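Local coordinates for protein probable glutathione reductase (Sinorhizobium meliloti, PDB 4DNA) that probably catalyses the NADPH-dependent reduction of glutathione disulfide to glutathione, working as an FAD-containing homodimer, at residues 208-212 / 356-360; 366-372 / 452-458. All coordinates share one frame; numbering follows the deposited sequence.

Interaction 1: residues 208-212 / 356-360; sequences RFDQD and ITEEE
A single carboxylate, that of D210, serves the N-terminal ends of two helices. Its OD1 accepts a nearly straight bond from E358 N (2.9 Å, 166°), at the first residue of helix 358-364, while OD2 takes a weak capping bond from D212 N in helix 211-223, which D210 itself precedes. CG stands anti to D210's backbone N (chi1 179°), a rotation that brings the carboxylate between the two helix starts; the short, flat acid suits the place because its two acceptors diverge. T357, N-cap of the second helix, completes a capping box with E360: OG1 receives E360 N and E360 OE1 receives T357 N (3.0 Å). Being branched, T357 can also lay its methyl CG2 3.6 Å from D210 N. The side chains of Q211 and E358 cross at about a right angle, yet amide and carboxylate stack with planes only 4° apart. D212 OD2 and E358 OE1 are 4.4 Å from each other, a repulsion probably eased by K392, which bridges to both and to D210 OD2; E358 OE1 also hydrogen-bonds to the Y454 hydroxyl. K392 comes from strand 389-396, and H406 of strand 402-408 touches D210, so both helix starts rest against the antiparallel sheet.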
loop_
_atom_site.group_PDB
_atom_site.type_symbol
_atom_site.label_atom_id
_atom_site.label_comp_id
_atom_site.label_asym_id
_atom_site.label_seq_id
_atom_site.Cartn_x
_atom_site.Cartn_y
_atom_site.Cartn_z
ATOM N N ARG A 208 12.612 -15.363 13.243
ATOM C CA ARG A 208 12.366 -16.022 11.952
ATOM C C ARG A 208 12.457 -15.048 10.785
ATOM O O ARG A 208 12.508 -15.466 9.623
ATOM C CB ARG A 208 10.977 -16.668 11.939
ATOM C CG ARG A 208 10.836 -17.907 12.802
ATOM C CD ARG A 208 11.431 -19.129 12.121
ATOM N NE ARG A 208 10.632 -20.319 12.411
ATOM C CZ ARG A 208 10.719 -21.477 11.757
ATOM N NH1 ARG A 208 11.579 -21.628 10.755
ATOM N NH2 ARG A 208 9.938 -22.493 12.108
ATOM N N PHE A 209 12.473 -13.756 11.104
ATOM C CA PHE A 209 12.442 -12.692 10.105
ATOM C C PHE A 209 13.836 -12.288 9.622
ATOM O O PHE A 209 14.857 -12.638 10.240
ATOM C CB PHE A 209 11.639 -11.503 10.636
ATOM C CG PHE A 209 10.152 -11.777 10.701
ATOM C CD1 PHE A 209 9.636 -12.722 11.592
ATOM C CD2 PHE A 209 9.270 -11.125 9.851
ATOM C CE1 PHE A 209 8.279 -12.988 11.626
ATOM C CE2 PHE A 209 7.912 -11.393 9.884
ATOM C CZ PHE A 209 7.414 -12.320 10.767
ATOM N N ASP A 210 13.881 -11.568 8.506
ATOM C CA ASP A 210 15.151 -11.140 7.933
ATOM C C ASP A 210 15.912 -10.227 8.918
ATOM O O ASP A 210 15.287 -9.590 9.775
ATOM C CB ASP A 210 14.901 -10.451 6.592
ATOM C CG ASP A 210 16.173 -9.964 5.939
ATOM O OD1 ASP A 210 16.979 -10.815 5.473
ATOM O OD2 ASP A 210 16.371 -8.727 5.904
ATOM N N GLN A 211 17.243 -10.169 8.814
ATOM C CA GLN A 211 18.005 -9.379 9.772
ATOM C C GLN A 211 17.589 -7.917 9.782
ATOM O O GLN A 211 17.353 -7.355 10.843
ATOM C CB GLN A 211 19.529 -9.537 9.635
ATOM C CG GLN A 211 20.132 -9.315 8.257
ATOM C CD GLN A 211 20.505 -10.621 7.576
ATOM O OE1 GLN A 211 19.621 -11.435 7.208
ATOM N NE2 GLN A 211 21.815 -10.842 7.407
ATOM N N ASP A 212 17.479 -7.318 8.606
ATOM C CA ASP A 212 17.021 -5.939 8.483
ATOM C C ASP A 212 15.552 -5.710 8.961
ATOM O O ASP A 212 15.191 -4.600 9.354
ATOM C CB ASP A 212 17.228 -5.445 7.046
ATOM C CG ASP A 212 18.690 -5.373 6.658
ATOM O OD1 ASP A 212 19.477 -4.636 7.278
ATOM O OD2 ASP A 212 19.077 -6.052 5.707
ATOM N N ILE A 356 12.226 -15.781 1.226
ATOM C CA ILE A 356 13.212 -16.217 2.222
ATOM C C ILE A 356 14.199 -15.111 2.653
ATOM O O ILE A 356 14.435 -14.156 1.908
ATOM C CB ILE A 356 13.985 -17.443 1.687
ATOM C CG1 ILE A 356 14.707 -17.083 0.372
ATOM C CG2 ILE A 356 13.037 -18.616 1.489
ATOM C CD1 ILE A 356 15.657 -18.134 -0.172
ATOM N N THR A 357 14.771 -15.246 3.847
ATOM C CA THR A 357 15.678 -14.222 4.374
ATOM C C THR A 357 17.067 -14.221 3.705
ATOM O O THR A 357 17.480 -15.210 3.102
ATOM C CB THR A 357 15.885 -14.346 5.908
ATOM O OG1 THR A 357 16.803 -15.422 6.207
ATOM C CG2 THR A 357 14.567 -14.546 6.627
ATOM N N GLU A 358 17.792 -13.117 3.841
ATOM C CA GLU A 358 19.162 -13.052 3.342
ATOM C C GLU A 358 20.031 -14.181 3.886
ATOM O O GLU A 358 20.822 -14.749 3.151
ATOM C CB GLU A 358 19.812 -11.722 3.672
ATOM C CG GLU A 358 21.134 -11.541 2.966
ATOM C CD GLU A 358 21.904 -10.351 3.483
ATOM O OE1 GLU A 358 21.247 -9.382 3.907
ATOM O OE2 GLU A 358 23.157 -10.388 3.456
ATOM N N GLU A 359 19.873 -14.507 5.164
ATOM C CA GLU A 359 20.590 -15.635 5.731
ATOM C C GLU A 359 20.249 -16.979 5.071
ATOM O O GLU A 359 21.127 -17.819 4.891
ATOM C CB GLU A 359 20.364 -15.716 7.240
ATOM C CG GLU A 359 20.879 -17.004 7.877
ATOM C CD GLU A 359 20.566 -17.097 9.362
ATOM O OE1 GLU A 359 19.904 -16.165 9.892
ATOM O OE2 GLU A 359 20.975 -18.105 10.001
ATOM N N GLU A 360 18.982 -17.186 4.720
ATOM C CA GLU A 360 18.573 -18.450 4.128
ATOM C C GLU A 360 19.122 -18.561 2.717
ATOM O O GLU A 360 19.635 -19.612 2.316
ATOM C CB GLU A 360 17.055 -18.570 4.053
ATOM C CG GLU A 360 16.261 -18.381 5.343
ATOM C CD GLU A 360 14.781 -18.682 5.126
ATOM O OE1 GLU A 360 13.932 -17.754 5.223
ATOM O OE2 GLU A 360 14.476 -19.855 4.803
#

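Interaction 2: residues 366-372 / 452-458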
loop_
_atom_site.group_PDB
_atom_site.type_symbol
_atom_site.label_atom_id
_atom_site.label_comp_id
_atom_site.label_asym_id
_atom_site.label_seq_id
_atom_site.Cartn_x
_atom_site.Cartn_y
_atom_site.Cartn_z
ATOM N N GLN A 366 24.630 -20.337 -4.144
ATOM C CA GLN A 366 26.072 -20.056 -4.090
ATOM C C GLN A 366 26.360 -18.566 -4.179
ATOM O O GLN A 366 27.322 -18.070 -3.588
ATOM C CB GLN A 366 26.805 -20.789 -5.225
ATOM C CG GLN A 366 28.288 -20.469 -5.351
ATOM C CD GLN A 366 29.089 -21.527 -6.105
ATOM O OE1 GLN A 366 28.603 -22.162 -7.045
ATOM N NE2 GLN A 366 30.331 -21.712 -5.697
ATOM N N GLU A 367 25.505 -17.870 -4.921
ATOM C CA GLU A 367 25.704 -16.480 -5.278
ATOM C C GLU A 367 24.383 -15.755 -5.225
ATOM O O GLU A 367 23.430 -16.128 -5.914
ATOM C CB GLU A 367 26.252 -16.401 -6.690
ATOM C CG GLU A 367 27.642 -15.802 -6.788
ATOM C CD GLU A 367 27.613 -14.316 -7.119
ATOM O OE1 GLU A 367 28.382 -13.882 -8.004
ATOM O OE2 GLU A 367 26.814 -13.574 -6.503
ATOM N N ILE A 368 24.296 -14.732 -4.390
ATOM C CA ILE A 368 23.060 -13.955 -4.349
ATOM C C ILE A 368 23.349 -12.484 -4.549
ATOM O O ILE A 368 24.467 -12.031 -4.298
ATOM C CB ILE A 368 22.244 -14.170 -3.056
ATOM C CG1 ILE A 368 23.128 -13.990 -1.831
ATOM C CG2 ILE A 368 21.608 -15.548 -3.058
ATOM C CD1 ILE A 368 22.334 -13.800 -0.563
ATOM N N GLU A 369 22.350 -11.751 -5.026
ATOM C CA GLU A 369 22.457 -10.297 -5.100
ATOM C C GLU A 369 21.386 -9.703 -4.198
ATOM O O GLU A 369 20.246 -10.181 -4.158
ATOM C CB GLU A 369 22.344 -9.795 -6.543
ATOM C CG GLU A 369 23.434 -10.342 -7.465
ATOM C CD GLU A 369 23.077 -10.375 -8.956
ATOM O OE1 GLU A 369 21.882 -10.430 -9.323
ATOM O OE2 GLU A 369 24.020 -10.371 -9.777
ATOM N N VAL A 370 21.777 -8.684 -3.438
ATOM C CA VAL A 370 20.882 -8.035 -2.479
ATOM C C VAL A 370 20.706 -6.559 -2.847
ATOM O O VAL A 370 21.681 -5.848 -3.168
ATOM C CB VAL A 370 21.381 -8.200 -1.030
ATOM C CG1 VAL A 370 20.484 -7.459 -0.059
ATOM C CG2 VAL A 370 21.448 -9.672 -0.662
ATOM N N TYR A 371 19.445 -6.126 -2.823
ATOM C CA TYR A 371 19.076 -4.802 -3.245
ATOM C C TYR A 371 18.376 -4.111 -2.067
ATOM O O TYR A 371 17.224 -4.397 -1.761
ATOM C CB TYR A 371 18.217 -4.897 -4.510
ATOM C CG TYR A 371 18.950 -5.471 -5.747
ATOM C CD1 TYR A 371 19.066 -6.854 -5.948
ATOM C CD2 TYR A 371 19.499 -4.628 -6.727
ATOM C CE1 TYR A 371 19.703 -7.369 -7.068
ATOM C CE2 TYR A 371 20.147 -5.141 -7.841
ATOM C CZ TYR A 371 20.247 -6.512 -8.002
ATOM O OH TYR A 371 20.892 -7.041 -9.098
ATOM N N ARG A 372 19.104 -3.222 -1.388
ATOM C CA ARG A 372 18.676 -2.666 -0.105
ATOM C C ARG A 372 18.458 -1.168 -0.214
ATOM O O ARG A 372 19.315 -0.435 -0.698
ATOM C CB ARG A 372 19.721 -2.953 0.978
ATOM C CG ARG A 372 19.198 -2.856 2.406
ATOM C CD ARG A 372 20.300 -2.779 3.448
ATOM N NE ARG A 372 19.754 -2.624 4.801
ATOM C CZ ARG A 372 19.676 -1.472 5.474
ATOM N NH1 ARG A 372 20.121 -0.335 4.943
ATOM N NH2 ARG A 372 19.155 -1.451 6.694
ATOM N N PRO A 452 23.231 -3.797 -7.535
ATOM C CA PRO A 452 23.066 -4.414 -6.237
ATOM C C PRO A 452 23.823 -3.607 -5.201
ATOM O O PRO A 452 24.764 -2.884 -5.524
ATOM C CB PRO A 452 23.676 -5.806 -6.406
ATOM C CG PRO A 452 23.915 -5.980 -7.862
ATOM C CD PRO A 452 24.105 -4.597 -8.406
ATOM N N SER A 453 23.367 -3.703 -3.964
ATOM C CA SER A 453 23.912 -2.935 -2.886
ATOM C C SER A 453 25.103 -3.699 -2.356
ATOM O O SER A 453 26.012 -3.108 -1.778
ATOM C CB SER A 453 22.843 -2.762 -1.811
ATOM O OG SER A 453 21.584 -2.460 -2.399
ATOM N N TYR A 454 25.069 -5.020 -2.551
ATOM C CA TYR A 454 26.170 -5.948 -2.236
ATOM C C TYR A 454 25.855 -7.349 -2.731
ATOM O O TYR A 454 24.717 -7.643 -3.076
ATOM C CB TYR A 454 26.500 -5.994 -0.733
ATOM C CG TYR A 454 25.346 -6.336 0.197
ATOM C CD1 TYR A 454 25.046 -7.657 0.520
ATOM C CD2 TYR A 454 24.582 -5.326 0.790
ATOM C CE1 TYR A 454 23.992 -7.961 1.381
ATOM C CE2 TYR A 454 23.542 -5.624 1.656
ATOM C CZ TYR A 454 23.249 -6.939 1.941
ATOM O OH TYR A 454 22.223 -7.220 2.798
ATOM N N ARG A 455 26.887 -8.195 -2.754
ATOM C CA ARG A 455 26.777 -9.581 -3.193
ATOM C C ARG A 455 27.223 -10.526 -2.088
ATOM O O ARG A 455 28.044 -10.162 -1.241
ATOM C CB ARG A 455 27.638 -9.812 -4.435
ATOM C CG ARG A 455 26.985 -9.426 -5.756
ATOM C CD ARG A 455 28.012 -9.272 -6.869
ATOM N NE ARG A 455 27.387 -9.019 -8.172
ATOM C CZ ARG A 455 27.510 -7.898 -8.898
ATOM N NH1 ARG A 455 28.251 -6.881 -8.474
ATOM N NH2 ARG A 455 26.879 -7.798 -10.072
ATOM N N VAL A 456 26.679 -11.738 -2.099
ATOM C CA VAL A 456 27.120 -12.799 -1.196
ATOM C C VAL A 456 27.460 -14.028 -2.041
ATOM O O VAL A 456 26.658 -14.483 -2.857
ATOM C CB VAL A 456 26.072 -13.151 -0.117
ATOM C CG1 VAL A 456 26.607 -14.200 0.837
ATOM C CG2 VAL A 456 25.649 -11.920 0.668
ATOM N N ARG A 457 28.677 -14.533 -1.860
ATOM C CA ARG A 457 29.168 -15.681 -2.612
ATOM C C ARG A 457 29.666 -16.705 -1.616
ATOM O O ARG A 457 30.441 -16.373 -0.713
ATOM C CB ARG A 457 30.279 -15.267 -3.589
ATOM C CG ARG A 457 30.994 -16.432 -4.259
ATOM C CD ARG A 457 31.744 -16.037 -5.532
ATOM N NE ARG A 457 30.884 -16.192 -6.712
ATOM C CZ ARG A 457 30.723 -17.322 -7.414
ATOM N NH1 ARG A 457 31.377 -18.437 -7.087
ATOM N NH2 ARG A 457 29.895 -17.333 -8.457
ATOM N N ASN A 458 29.203 -17.942 -1.784
ATOM C CA ASN A 458 29.560 -19.061 -0.907
ATOM C C ASN A 458 29.244 -18.786 0.554
ATOM O O ASN A 458 29.942 -19.243 1.455
ATOM C CB ASN A 458 31.020 -19.466 -1.106
ATOM C CG ASN A 458 31.286 -20.060 -2.483
ATOM O OD1 ASN A 458 32.342 -19.823 -3.082
ATOM N ND2 ASN A 458 30.337 -20.851 -2.986
#
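V370 lies over one face of the Y454 ring, its CB 3.9 Å from the ring centroid in a CH-pi contact. With CG between backbone N and carbonyl carbon (chi1 56°), Y454 folds its ring back over this neighbour, and its hydroxyl bonds to E358. On the same side, I368 CG1 packs 3.5 Å from V456 CB; these branched residues suit a strand and meet helix 358-364. Across the sheet, P452 CB sits over the Y371 ring, 4.1 Å from its centroid. Swapping Y371 for a serine would remove that ring and would probably leave P452 without its aromatic platform and R400 without the hydroxyl it bonds. Backbone bonds zip the strands together: I368 and V456 exchange two, and V370 N donates to Y454 O (3.1 Å). S453 N also reaches V370 O (2.8 Å), and S453 OG, a compact acceptor, takes R372 N along an almost straight line (2.8 Å, 177°). Farther out, charges pair loosely: E369 OE2 is 3.9 Å from R455 NH2, a long salt bridge secondary to E369's own with R400, and E367 OE1 meets the edge of the R457 guanidinium at NE, again long (3.6 Å). Two residues of the later segment, S453 and Y454, stand opposite the single V370, which makes a classic beta bulge in an antiparallel pair of the dimerisation-domain sheet.

In the fold
Beyond the parallel strands 172-176 and 195-199, which belong with the predicted nucleotide-binding region, the chain reaches 208-212 at the start of helix 211-223. Interaction 1 opens there, and its loop of 143 residues closes at 356-360, tying that region to the dimerisation domain. Helix 358-364 then leads directly into strand 367-375, where interaction 2 opens; its loop of 79 residues closes when strand 454-457 returns near the C terminus. The two loops thus run in series, neither nested nor crossed. In space their centres are about 13 Å apart and they touch, through a probable hydrogen bond between E358 and Y454 and a salt bridge between D212 and R372.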